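Local coordinates for Lmo2470 protein (Listeria monocytogenes EGD-e, PDB 5HL3) that is a calcium-binding, leucine-rich-repeat internalin that interacts with afadin and facilitates crossing of the basement membrane, at residues R112-P117 with I128-N133; M156-D161 with L175-N180; T183-F188 with N206-Q211. One frame throughout, in Å; residues are numbered along the deposited sequence.

In the fold
The three contacts follow one another along the leucine-rich-repeat array without nesting or crossing. Contact 1 closes first, bringing 112-117, which carries the short strand 113-114, onto the turn that leaves strand 127-129 of the long parallel sheet. Contact 2 comes next, joining the calcium-binding loop after strand 150-152 to the end of strand 174-176; it packs against contact 1 through Met156, which touches Met130 and Asn133. Contact 3 then lays 183-188 alongside 206-211, in the loops after strands 174-176 and 196-198. Ser160 hydrogen-bonds to Thr183 and Thr184, and Phe188 touches Leu175, linking contacts 2 and 3, whereas contacts 1 and 3 lie about 24 Å apart, centre to centre.

Contact 1 (R112-P117 with I128-N133); sequences RNLSLP and ITMSGN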
loop_
_atom_site.group_PDB
_atom_site.type_symbol
_atom_site.label_atom_id
_atom_site.label_comp_id
_atom_site.label_asym_id
_atom_site.label_seq_id
_atom_site.Cartn_x
_atom_site.Cartn_y
_atom_site.Cartn_z
ATOM N N ARG A 112 0.250 7.543 16.280
ATOM C CA ARG A 112 1.194 8.665 16.201
ATOM C C ARG A 112 1.059 9.384 14.864
ATOM O O ARG A 112 0.683 8.794 13.885
ATOM C CB ARG A 112 2.635 8.168 16.371
ATOM C CG ARG A 112 2.979 7.559 17.717
ATOM C CD ARG A 112 3.191 8.619 18.792
ATOM N NE ARG A 112 3.493 8.000 20.078
ATOM C CZ ARG A 112 2.605 7.624 20.973
ATOM N NH1 ARG A 112 1.319 7.883 20.783
ATOM N NH2 ARG A 112 3.002 7.027 22.106
ATOM N N ASN A 113 1.346 10.684 14.875
ATOM C CA ASN A 113 1.301 11.557 13.715
ATOM C C ASN A 113 2.712 11.978 13.331
ATOM O O ASN A 113 3.528 12.299 14.221
ATOM C CB ASN A 113 0.561 12.852 14.063
ATOM C CG ASN A 113 -0.870 12.648 14.504
ATOM O OD1 ASN A 113 -1.611 11.840 13.973
ATOM N ND2 ASN A 113 -1.305 13.511 15.399
ATOM N N LEU A 114 3.021 11.997 12.040
ATOM C CA LEU A 114 4.336 12.426 11.559
ATOM C C LEU A 114 4.216 13.270 10.310
ATOM O O LEU A 114 3.363 12.997 9.473
ATOM C CB LEU A 114 5.226 11.223 11.172
ATOM C CG LEU A 114 5.680 10.301 12.312
ATOM C CD1 LEU A 114 6.413 9.125 11.703
ATOM C CD2 LEU A 114 6.563 11.033 13.328
ATOM N N SER A 115 5.044 14.305 10.182
ATOM C CA SER A 115 5.154 15.049 8.926
ATOM C C SER A 115 6.451 14.670 8.218
ATOM O O SER A 115 7.413 14.255 8.871
ATOM C CB SER A 115 5.070 16.566 9.144
ATOM O OG SER A 115 6.055 17.016 10.071
ATOM N N LEU A 116 6.448 14.823 6.890
ATOM C CA LEU A 116 7.575 14.511 6.032
ATOM C C LEU A 116 8.074 15.800 5.388
ATOM O O LEU A 116 7.504 16.263 4.403
ATOM C CB LEU A 116 7.211 13.456 4.974
ATOM C CG LEU A 116 8.334 13.114 3.980
ATOM C CD1 LEU A 116 9.680 12.855 4.642
ATOM C CD2 LEU A 116 7.927 11.928 3.126
ATOM N N PRO A 117 9.138 16.394 5.937
ATOM C CA PRO A 117 9.702 17.595 5.344
ATOM C C PRO A 117 10.263 17.373 3.954
ATOM O O PRO A 117 10.627 16.258 3.602
ATOM C CB PRO A 117 10.875 17.945 6.293
ATOM C CG PRO A 117 10.586 17.290 7.530
ATOM C CD PRO A 117 9.800 16.074 7.211
ATOM N N ILE A 128 13.290 5.900 2.894
ATOM C CA ILE A 128 12.497 6.499 3.975
ATOM C C ILE A 128 11.339 5.556 4.297
ATOM O O ILE A 128 10.634 5.124 3.399
ATOM C CB ILE A 128 11.958 7.878 3.614
ATOM C CG1 ILE A 128 13.122 8.877 3.370
ATOM C CG2 ILE A 128 11.008 8.362 4.713
ATOM C CD1 ILE A 128 12.647 10.224 2.891
ATOM N N THR A 129 11.172 5.232 5.577
ATOM C CA THR A 129 10.071 4.384 6.070
ATOM C C THR A 129 9.340 5.080 7.199
ATOM O O THR A 129 9.956 5.431 8.209
ATOM C CB THR A 129 10.576 3.046 6.616
ATOM O OG1 THR A 129 11.323 2.357 5.611
ATOM C CG2 THR A 129 9.429 2.141 7.072
HETATM N N MSE A 130 8.028 5.265 7.024
HETATM C CA MSE A 130 7.204 5.927 8.062
HETATM C C MSE A 130 5.891 5.203 8.257
HETATM O O MSE A 130 5.006 5.696 8.968
HETATM C CB MSE A 130 6.916 7.347 7.638
HETATM C CG MSE A 130 8.193 8.202 7.546
HETATM SE SE MSE A 130 7.872 9.976 6.787
HETATM C CE MSE A 130 7.279 10.724 8.362
ATOM N N SER A 131 5.767 4.021 7.680
ATOM C CA SER A 131 4.523 3.239 7.725
ATOM C C SER A 131 3.924 3.079 9.118
ATOM O O SER A 131 4.605 2.815 10.099
ATOM C CB SER A 131 4.770 1.865 7.159
ATOM O OG SER A 131 5.257 1.962 5.826
ATOM N N GLY A 132 2.595 3.231 9.169
ATOM C CA GLY A 132 1.799 3.029 10.411
ATOM C C GLY A 132 1.478 4.299 11.156
ATOM O O GLY A 132 0.732 4.282 12.103
ATOM N N ASN A 133 2.058 5.402 10.721
ATOM C CA ASN A 133 1.896 6.693 11.372
ATOM C C ASN A 133 1.047 7.620 10.508
ATOM O O ASN A 133 1.180 7.635 9.282
ATOM C CB ASN A 133 3.288 7.249 11.635
ATOM C CG ASN A 133 4.097 6.330 12.539
ATOM O OD1 ASN A 133 3.760 6.160 13.695
ATOM N ND2 ASN A 133 5.140 5.700 12.000
HETATM O O HOH W 1 1.241 5.288 14.605
#
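Selenomethionine Met130 is the main bump of this contact, and Leu116 and Leu114 shape the hollow that takes it. Its SE fits the notch formed by CB, CD1 and CD2 of Leu116, lying 4.0 Å from Leu116 CB. The chain then bends at its last torsion (chi3 82°), which swings the methyl along 112-117 until Met130 CE meets Leu114 CB at 3.5 Å and Ser115 O at 3.6 Å. Beyond the notch, Leu116 CD1 reaches the CD1 methyl of Ile128 at 4.3 Å.

Leu114 packs in the reverse direction. Its CD1 rests against the root of Asn133, 3.6 Å from Asn133 CB and nearly as close to the amide. That amide spans the type II turn 130-133, where Gly132 takes the positive phi of the third position: Asn133 ND2 donates to Met130 O (3.0 Å) and also to Ala104 O. Asn133 OD1 lies 3.5 Å from Arg112 CB and accepts from a water that also binds Arg112 N and Gly132 O, bridging the two segments at the Arg112 end.

Asn133 is the asparagine of a leucine-rich repeat, following Ile128 and Met130, which take the pattern's leucine places, and it lies close to Pro106 of a calcium site. Strand 127-129 runs between the parallel strands 100-103 and 150-152, Leu114 packs on Phe103 of the former, and strand 113-114 pairs separately with 134-135.

Contact 2 (M156-D161 with L175-N180); sequences MLITSD and LDLSSN. With CA (calcium ion), chain E.
Asn180 turns its amide toward the backbone of 156-158, and two peptide groups grip the single oxygen from opposite faces of the amide plane. Met156 N donates to Asn180 OD1 at 2.9 Å, tilted from the carbonyl plane; Ile158 N does so at 3.0 Å, almost straight at hydrogen (169°) but well above that plane. The NH of Leu157, between them, points elsewhere, to a water that also donates to Ser179 O.

The side chain of Ile158 runs obliquely across the same amide: its CB is 3.6 Å from Asn180 OD1, and its CD1 continues past the amide to meet Leu177 CD2 at 4.1 Å. With CG anti to its own carbonyl carbon (chi1 -77°), Asn180 also directs ND2 back over Leu177 O (3.0 Å), far above that carbonyl plane, while Met153 O takes a second bond from ND2. This is the asparagine of the leucine-rich-repeat signature LxxLxLxxN, in which Leu175 and Leu177 face the core. Its amide bonds to the backbone of its own turn and of the preceding one, and Asn202 ND2 continues the asparagine ladder by donating to Leu177 O.

Leu157, with left-handed backbone angles, turns its carbonyl away from Asn180 so that O binds a calcium ion at 2.4 Å; Glu162 and four waters are further ligands. One of those waters donates to Thr159 OG1, which itself donates to Asp161 OD1 at 2.6 Å.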
loop_
_atom_site.group_PDB
_atom_site.type_symbol
_atom_site.label_atom_id
_atom_site.label_comp_id
_atom_site.label_asym_id
_atom_site.label_seq_id
_atom_site.Cartn_x
_atom_site.Cartn_y
_atom_site.Cartn_z
HETATM N N MSE A 156 -1.022 5.328 6.515
HETATM C CA MSE A 156 -0.751 6.688 6.966
HETATM C C MSE A 156 -1.887 7.641 6.710
HETATM O O MSE A 156 -1.713 8.843 6.855
HETATM C CB MSE A 156 0.516 7.257 6.280
HETATM C CG MSE A 156 1.771 6.407 6.547
HETATM SE SE MSE A 156 3.399 7.295 5.927
HETATM C CE MSE A 156 3.572 8.557 7.397
ATOM N N LEU A 157 -3.075 7.113 6.379
ATOM C CA LEU A 157 -4.243 7.933 5.998
ATOM C C LEU A 157 -3.939 8.929 4.856
ATOM O O LEU A 157 -4.354 10.095 4.898
ATOM C CB LEU A 157 -4.865 8.585 7.219
ATOM C CG LEU A 157 -5.522 7.576 8.174
ATOM C CD1 LEU A 157 -5.901 8.306 9.437
ATOM C CD2 LEU A 157 -6.727 6.911 7.570
ATOM N N ILE A 158 -3.231 8.443 3.836
ATOM C CA ILE A 158 -2.911 9.272 2.697
ATOM C C ILE A 158 -4.074 9.242 1.701
ATOM O O ILE A 158 -4.543 8.169 1.325
ATOM C CB ILE A 158 -1.615 8.795 2.032
ATOM C CG1 ILE A 158 -0.461 9.017 3.016
ATOM C CG2 ILE A 158 -1.350 9.584 0.736
ATOM C CD1 ILE A 158 0.830 8.327 2.649
ATOM N N THR A 159 -4.532 10.431 1.303
ATOM C CA THR A 159 -5.558 10.600 0.258
ATOM C C THR A 159 -4.878 11.092 -1.021
ATOM O O THR A 159 -3.716 11.543 -1.005
ATOM C CB THR A 159 -6.709 11.517 0.714
ATOM O OG1 THR A 159 -6.163 12.693 1.328
ATOM C CG2 THR A 159 -7.583 10.772 1.730
ATOM N N SER A 160 -5.587 11.024 -2.143
ATOM C CA SER A 160 -4.973 11.331 -3.441
ATOM C C SER A 160 -4.512 12.792 -3.594
ATOM O O SER A 160 -3.545 13.067 -4.305
ATOM C CB SER A 160 -5.898 10.894 -4.574
ATOM O OG SER A 160 -6.088 9.493 -4.517
ATOM N N ASP A 161 -5.147 13.706 -2.868
ATOM C CA ASP A 161 -4.730 15.105 -2.890
ATOM C C ASP A 161 -3.373 15.337 -2.184
ATOM O O ASP A 161 -2.798 16.408 -2.287
ATOM C CB ASP A 161 -5.807 15.997 -2.239
ATOM C CG ASP A 161 -6.051 15.638 -0.765
ATOM O OD1 ASP A 161 -6.315 14.473 -0.496
ATOM O OD2 ASP A 161 -5.960 16.494 0.150
ATOM N N LEU A 175 7.754 1.792 -4.207
ATOM C CA LEU A 175 6.800 2.725 -3.614
ATOM C C LEU A 175 5.694 1.890 -2.980
ATOM O O LEU A 175 4.925 1.212 -3.689
ATOM C CB LEU A 175 6.235 3.660 -4.686
ATOM C CG LEU A 175 5.226 4.704 -4.274
ATOM C CD1 LEU A 175 5.757 5.566 -3.139
ATOM C CD2 LEU A 175 4.832 5.573 -5.472
ATOM N N ASP A 176 5.612 1.909 -1.652
ATOM C CA ASP A 176 4.585 1.193 -0.891
ATOM C C ASP A 176 3.616 2.209 -0.319
ATOM O O ASP A 176 3.960 2.942 0.607
ATOM C CB ASP A 176 5.196 0.328 0.213
ATOM C CG ASP A 176 4.160 -0.417 1.051
ATOM O OD1 ASP A 176 2.945 -0.362 0.756
ATOM O OD2 ASP A 176 4.590 -1.065 2.046
ATOM N N LEU A 177 2.408 2.257 -0.884
ATOM C CA LEU A 177 1.322 3.155 -0.459
ATOM C C LEU A 177 0.107 2.311 -0.027
ATOM O O LEU A 177 -1.050 2.800 -0.090
ATOM C CB LEU A 177 0.954 4.125 -1.576
ATOM C CG LEU A 177 1.985 5.231 -1.809
ATOM C CD1 LEU A 177 1.801 5.844 -3.187
ATOM C CD2 LEU A 177 1.913 6.260 -0.695
ATOM N N SER A 178 0.365 1.079 0.420
ATOM C CA SER A 178 -0.732 0.198 0.805
ATOM C C SER A 178 -1.452 0.749 2.036
ATOM O O SER A 178 -0.898 1.501 2.803
ATOM C CB SER A 178 -0.239 -1.212 1.064
ATOM O OG SER A 178 0.754 -1.228 2.083
ATOM N N SER A 179 -2.676 0.284 2.252
ATOM C CA SER A 179 -3.464 0.636 3.428
ATOM C C SER A 179 -3.623 2.121 3.626
ATOM O O SER A 179 -3.527 2.613 4.751
ATOM C CB SER A 179 -2.881 -0.027 4.707
ATOM O OG SER A 179 -3.104 -1.430 4.645
ATOM N N ASN A 180 -3.970 2.828 2.561
ATOM C CA ASN A 180 -4.266 4.269 2.612
ATOM C C ASN A 180 -5.674 4.495 2.096
ATOM O O ASN A 180 -6.471 3.565 2.080
ATOM C CB ASN A 180 -3.158 5.066 1.895
ATOM C CG ASN A 180 -1.908 5.194 2.731
ATOM O OD1 ASN A 180 -1.959 5.751 3.837
ATOM N ND2 ASN A 180 -0.802 4.677 2.233
HETATM CA CA CA E . -4.121 12.478 5.188
HETATM O O HOH W 2 -2.832 11.407 6.820
HETATM O O HOH W 3 -4.420 4.622 6.267
HETATM O O HOH W 4 -6.294 12.499 4.194
HETATM O O HOH W 5 -5.257 13.462 6.930
HETATM O O HOH W 6 -2.488 14.130 5.883
#

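Contact 3 (T183-F188 with N206-Q211); sequences TTIPDF and NTPDFQ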
loop_
_atom_site.group_PDB
_atom_site.type_symbol
_atom_site.label_atom_id
_atom_site.label_comp_id
_atom_site.label_asym_id
_atom_site.label_seq_id
_atom_site.Cartn_x
_atom_site.Cartn_y
_atom_site.Cartn_z
ATOM N N THR A 183 -8.053 7.286 -3.813
ATOM C CA THR A 183 -9.172 7.079 -4.744
ATOM C C THR A 183 -8.689 7.095 -6.191
ATOM O O THR A 183 -9.310 6.466 -7.061
ATOM C CB THR A 183 -10.282 8.131 -4.556
ATOM O OG1 THR A 183 -9.693 9.438 -4.532
ATOM C CG2 THR A 183 -11.023 7.887 -3.256
ATOM N N THR A 184 -7.600 7.811 -6.448
ATOM C CA THR A 184 -6.903 7.811 -7.727
ATOM C C THR A 184 -5.407 7.673 -7.459
ATOM O O THR A 184 -4.909 7.982 -6.358
ATOM C CB THR A 184 -7.134 9.098 -8.555
ATOM O OG1 THR A 184 -6.734 10.254 -7.823
ATOM C CG2 THR A 184 -8.629 9.242 -8.943
ATOM N N ILE A 185 -4.681 7.236 -8.477
ATOM C CA ILE A 185 -3.213 7.174 -8.439
ATOM C C ILE A 185 -2.691 7.981 -9.641
ATOM O O ILE A 185 -3.277 7.917 -10.732
ATOM C CB ILE A 185 -2.752 5.687 -8.465
ATOM C CG1 ILE A 185 -1.259 5.567 -8.213
ATOM C CG2 ILE A 185 -3.124 4.962 -9.721
ATOM C CD1 ILE A 185 -0.821 5.782 -6.786
ATOM N N PRO A 186 -1.624 8.767 -9.466
ATOM C CA PRO A 186 -1.128 9.522 -10.613
ATOM C C PRO A 186 -0.649 8.658 -11.776
ATOM O O PRO A 186 -0.166 7.541 -11.562
ATOM C CB PRO A 186 0.079 10.274 -10.025
ATOM C CG PRO A 186 -0.274 10.448 -8.586
ATOM C CD PRO A 186 -0.940 9.165 -8.222
ATOM N N ASP A 187 -0.755 9.202 -12.993
ATOM C CA ASP A 187 -0.132 8.573 -14.160
ATOM C C ASP A 187 1.345 9.020 -14.096
ATOM O O ASP A 187 1.769 9.982 -14.751
ATOM C CB ASP A 187 -0.824 9.034 -15.438
ATOM C CG ASP A 187 -0.431 8.211 -16.645
ATOM O OD1 ASP A 187 0.458 7.356 -16.504
ATOM O OD2 ASP A 187 -1.032 8.437 -17.716
ATOM N N PHE A 188 2.106 8.323 -13.250
ATOM C CA PHE A 188 3.449 8.808 -12.881
ATOM C C PHE A 188 4.311 9.099 -14.099
ATOM O O PHE A 188 4.530 8.249 -14.925
ATOM C CB PHE A 188 4.148 7.801 -11.982
ATOM C CG PHE A 188 3.589 7.724 -10.592
ATOM C CD1 PHE A 188 3.765 8.752 -9.692
ATOM C CD2 PHE A 188 2.904 6.599 -10.170
ATOM C CE1 PHE A 188 3.243 8.670 -8.421
ATOM C CE2 PHE A 188 2.396 6.506 -8.882
ATOM C CZ PHE A 188 2.560 7.550 -8.010
ATOM N N ASN A 206 -10.027 2.648 -10.471
ATOM C CA ASN A 206 -9.315 2.334 -11.727
ATOM C C ASN A 206 -7.897 2.859 -11.537
ATOM O O ASN A 206 -7.562 3.384 -10.471
ATOM C CB ASN A 206 -9.988 2.987 -12.956
ATOM C CG ASN A 206 -9.911 2.127 -14.207
ATOM O OD1 ASN A 206 -9.041 1.284 -14.354
ATOM N ND2 ASN A 206 -10.910 2.273 -15.059
ATOM N N THR A 207 -7.072 2.703 -12.562
ATOM C CA THR A 207 -5.769 3.365 -12.597
ATOM C C THR A 207 -5.608 3.926 -14.001
ATOM O O THR A 207 -6.308 3.505 -14.942
ATOM C CB THR A 207 -4.548 2.452 -12.319
ATOM O OG1 THR A 207 -4.198 1.683 -13.481
ATOM C CG2 THR A 207 -4.757 1.557 -11.158
ATOM N N PRO A 208 -4.673 4.865 -14.177
ATOM C CA PRO A 208 -4.339 5.237 -15.542
ATOM C C PRO A 208 -3.720 4.063 -16.312
ATOM O O PRO A 208 -3.203 3.095 -15.698
ATOM C CB PRO A 208 -3.285 6.343 -15.360
ATOM C CG PRO A 208 -3.506 6.864 -13.983
ATOM C CD PRO A 208 -3.934 5.652 -13.183
ATOM N N ASP A 209 -3.715 4.168 -17.634
ATOM C CA ASP A 209 -3.022 3.197 -18.477
ATOM C C ASP A 209 -1.595 3.692 -18.498
ATOM O O ASP A 209 -1.163 4.378 -19.421
ATOM C CB ASP A 209 -3.622 3.184 -19.878
ATOM C CG ASP A 209 -2.982 2.155 -20.784
ATOM O OD1 ASP A 209 -2.211 1.288 -20.304
ATOM O OD2 ASP A 209 -3.257 2.190 -22.004
ATOM N N PHE A 210 -0.878 3.358 -17.440
ATOM C CA PHE A 210 0.404 4.009 -17.156
ATOM C C PHE A 210 1.258 4.268 -18.345
ATOM O O PHE A 210 1.649 3.346 -19.071
ATOM C CB PHE A 210 1.210 3.254 -16.110
ATOM C CG PHE A 210 0.523 3.153 -14.781
ATOM C CD1 PHE A 210 0.407 4.282 -13.931
ATOM C CD2 PHE A 210 -0.001 1.951 -14.319
ATOM C CE1 PHE A 210 -0.210 4.179 -12.713
ATOM C CE2 PHE A 210 -0.615 1.864 -13.107
ATOM C CZ PHE A 210 -0.709 2.965 -12.288
ATOM N N GLN A 211 1.609 5.551 -18.486
ATOM C CA GLN A 211 2.353 6.003 -19.626
ATOM C C GLN A 211 3.886 5.837 -19.545
ATOM O O GLN A 211 4.560 5.861 -20.579
ATOM C CB GLN A 211 2.015 7.490 -19.910
ATOM C CG GLN A 211 2.533 8.465 -18.869
ATOM C CD GLN A 211 1.834 9.827 -18.868
ATOM O OE1 GLN A 211 1.443 10.351 -19.915
ATOM N NE2 GLN A 211 1.740 10.426 -17.684
HETATM O O HOH W 7 -9.457 5.341 -9.422
HETATM O O HOH W 8 -6.524 6.133 -10.586
HETATM O O HOH W 9 -1.663 7.074 -20.012
#
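The backbones from Ile185 to Phe188 and from Thr207 to Gln211 run almost parallel, 7° apart, and approach closest where the CA atoms of Asp187 and Phe210 are 5.5 Å from each other. Asp187 and Asp209 are each the centre of an inverse gamma turn, so the two loops bend alike.

Asp187 and Gln211 make the polar grip. With CG of Asp187 anti to the backbone N (chi1 -168°), the carboxylate extends toward 206-211, and its OD1 receives Gln211 N on the syn lone pair at 2.9 Å. The Gln211 amide stacks on this carboxylate, the planes 19° apart, while Gln211 NE2 donates to Asp187 O at 3.0 Å. A water joins Asp187 OD2 to Asp209 O.

Alongside, the Pro208 ring is set crosswise to Ile185: Pro208 CD lies 3.4 Å from Ile185 O and 3.6 Å from Ile185 CG2, while Pro208 CB touches the carbon atoms of Asp187. Phe210 receives Pro186 O at its edge, in the ring plane, 3.6 Å from CE1, and its CZ meets Ile185 CG2 at 4.1 Å. A further water spans Ile185 N and Asn206 O.

The Pro-Asp-Phe sequence recurs after 22 residues, the repeat length familiar in internalins. These loops connect strand 174-176 to 196-198 and 196-198 to 218-220. Ile185 packs on Leu163 and Asp187 O accepts from Asn165 on one side of the pair, while Thr207 OG1 and Asp209 OD2 hydrogen-bond with Tyr233 OH and Thr234 OG1, between strands 227-228 and 241-243.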